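Local coordinates for protein possible thiol-disulfide isomerase (Cytophaga hutchinsonii, PDB 3HCZ) that probably acts as a thiol-disulfide oxidoreductase or isomerase of the thioredoxin-fold AhpC/TSA family, though its exact function is not established, at residues Y68-E73 with L92-S97. Sequence-based numbering, arbitrary orientation.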
loop_
_atom_site.group_PDB
_atom_site.type_symbol
_atom_site.label_atom_id
_atom_site.label_comp_id
_atom_site.label_asym_id
_atom_site.label_seq_id
_atom_site.Cartn_x
_atom_site.Cartn_y
_atom_site.Cartn_z
ATOM N N TYR A 68 -0.084 3.232 1.978
ATOM C CA TYR A 68 -1.292 3.555 1.231
ATOM C C TYR A 68 -1.984 2.211 1.167
ATOM O O TYR A 68 -1.678 1.370 0.270
ATOM C CB TYR A 68 -0.905 4.107 -0.153
ATOM C CG TYR A 68 -2.053 4.801 -0.878
ATOM C CD1 TYR A 68 -2.333 6.151 -0.632
ATOM C CD2 TYR A 68 -2.791 4.127 -1.842
ATOM C CE1 TYR A 68 -3.381 6.804 -1.305
ATOM C CE2 TYR A 68 -3.842 4.781 -2.547
ATOM C CZ TYR A 68 -4.124 6.107 -2.257
ATOM O OH TYR A 68 -5.166 6.724 -2.943
ATOM N N ALA A 69 -2.864 1.956 2.161
ATOM C CA ALA A 69 -3.441 0.640 2.326
ATOM C C ALA A 69 -4.718 0.624 1.471
ATOM O O ALA A 69 -5.771 1.138 1.888
ATOM C CB ALA A 69 -3.737 0.300 3.797
ATOM N N ALA A 70 -4.570 0.112 0.257
ATOM C CA ALA A 70 -5.615 0.199 -0.794
ATOM C C ALA A 70 -6.513 -1.048 -0.705
ATOM O O ALA A 70 -6.194 -2.113 -1.243
ATOM C CB ALA A 70 -4.948 0.310 -2.174
ATOM N N ASN A 71 -7.632 -0.911 0.001
ATOM C CA ASN A 71 -8.564 -1.991 0.070
ATOM C C ASN A 71 -9.317 -2.088 -1.274
ATOM O O ASN A 71 -9.747 -1.064 -1.810
ATOM C CB ASN A 71 -9.496 -1.779 1.251
ATOM C CG ASN A 71 -10.567 -2.805 1.302
ATOM O OD1 ASN A 71 -11.601 -2.678 0.630
ATOM N ND2 ASN A 71 -10.358 -3.843 2.124
ATOM N N ILE A 72 -9.406 -3.303 -1.838
ATOM C CA ILE A 72 -9.959 -3.493 -3.187
ATOM C C ILE A 72 -11.470 -3.731 -3.242
ATOM O O ILE A 72 -12.007 -4.061 -4.312
ATOM C CB ILE A 72 -9.187 -4.593 -3.958
ATOM C CG1 ILE A 72 -9.364 -5.985 -3.288
ATOM C CG2 ILE A 72 -7.720 -4.210 -4.035
ATOM C CD1 ILE A 72 -9.089 -7.154 -4.212
ATOM N N GLU A 73 -12.187 -3.548 -2.129
ATOM C CA GLU A 73 -13.589 -4.021 -2.066
ATOM C C GLU A 73 -14.515 -2.964 -2.608
ATOM O O GLU A 73 -14.132 -1.799 -2.673
ATOM C CB GLU A 73 -13.984 -4.333 -0.615
ATOM C CG GLU A 73 -13.170 -5.498 -0.013
ATOM C CD GLU A 73 -13.543 -5.776 1.426
ATOM O OE1 GLU A 73 -14.730 -6.116 1.703
ATOM O OE2 GLU A 73 -12.667 -5.645 2.293
ATOM N N LEU A 92 -2.712 5.149 6.151
ATOM C CA LEU A 92 -3.653 5.660 5.118
ATOM C C LEU A 92 -4.547 4.577 4.491
ATOM O O LEU A 92 -4.282 4.087 3.377
ATOM C CB LEU A 92 -2.945 6.515 4.067
ATOM C CG LEU A 92 -3.821 7.191 3.007
ATOM C CD1 LEU A 92 -5.081 7.857 3.641
ATOM C CD2 LEU A 92 -2.961 8.249 2.271
ATOM N N ASN A 93 -5.597 4.190 5.227
ATOM C CA ASN A 93 -6.612 3.303 4.659
ATOM C C ASN A 93 -7.455 4.015 3.610
ATOM O O ASN A 93 -8.057 5.069 3.903
ATOM C CB ASN A 93 -7.549 2.803 5.755
ATOM C CG ASN A 93 -6.856 1.848 6.703
ATOM O OD1 ASN A 93 -6.433 0.762 6.289
ATOM N ND2 ASN A 93 -6.747 2.235 7.988
ATOM N N VAL A 94 -7.481 3.457 2.414
ATOM C CA VAL A 94 -8.330 3.960 1.348
ATOM C C VAL A 94 -9.109 2.828 0.667
ATOM O O VAL A 94 -8.749 1.638 0.795
ATOM C CB VAL A 94 -7.544 4.782 0.262
ATOM C CG1 VAL A 94 -6.963 6.074 0.859
ATOM C CG2 VAL A 94 -6.405 3.951 -0.403
ATOM N N ARG A 95 -10.177 3.220 -0.034
ATOM C CA ARG A 95 -10.963 2.280 -0.827
ATOM C C ARG A 95 -11.376 3.048 -2.081
ATOM O O ARG A 95 -11.412 4.291 -2.057
ATOM C CB ARG A 95 -12.207 1.791 -0.032
ATOM C CG ARG A 95 -12.814 0.504 -0.592
ATOM C CD ARG A 95 -14.097 0.041 0.169
ATOM N NE ARG A 95 -15.233 0.992 0.112
ATOM C CZ ARG A 95 -15.997 1.191 -0.965
ATOM N NH1 ARG A 95 -16.967 2.072 -0.925
ATOM N NH2 ARG A 95 -15.754 0.564 -2.114
ATOM N N ASP A 96 -11.736 2.340 -3.152
ATOM C CA ASP A 96 -12.188 2.984 -4.388
ATOM C C ASP A 96 -13.669 3.333 -4.427
ATOM O O ASP A 96 -14.409 2.912 -5.327
ATOM C CB ASP A 96 -11.734 2.120 -5.579
ATOM C CG ASP A 96 -11.904 2.835 -6.923
ATOM O OD1 ASP A 96 -11.704 4.079 -7.007
ATOM O OD2 ASP A 96 -12.283 2.167 -7.889
ATOM N N SER A 97 -14.101 4.166 -3.476
ATOM C CA SER A 97 -15.513 4.423 -3.284
ATOM C C SER A 97 -16.083 5.271 -4.419
ATOM O O SER A 97 -17.299 5.306 -4.618
ATOM C CB SER A 97 -15.794 5.135 -1.932
ATOM O OG SER A 97 -15.421 6.498 -1.952
HETATM O O HOH W 1 -7.456 0.014 3.692
HETATM O O HOH W 2 -11.674 -0.422 -3.567
#
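Glu73 O is gripped twice, by Arg95 NH2 at 2.9 Å and by a water that also joins Asn71 O to Asp96 N, so the segment after Asn71 is tied to Arg95 and, through the water, to Asp96. Arginine suits this place because its long chain, bent at chi3 (62°), passes its CG and CD beside Asn71 OD1 and brings the guanidinium edge to the carbonyl; Asp76 takes NE in a salt bridge. With an alanine here, Glu73 O would probably keep only the water of these two partners, and Asp76 would lose its salt-bridge mate. Asn71 suits the turn because an amide both accepts and donates: OD1 accepts from Glu73 N at 3.0 Å, an Asx turn, while ND2 reaches Glu73 OE2, which Ser41 also binds. The strands pair in parallel: Ala69 N and Asn71 N donate to Leu92 O and Val94 O, and Ala69 O accepts a straight 2.9 Å bond from Val94 N. Beside Leu92, on the same side of the sheet, the branched Val94 lays methyl CG2 over the Tyr68 ring, a CH-pi contact. In this beta-alpha-beta unit, helix 77-86 packs on Asn71 and Arg95, and strand 65-71 runs between edge strand 92-95 and strand 33-39.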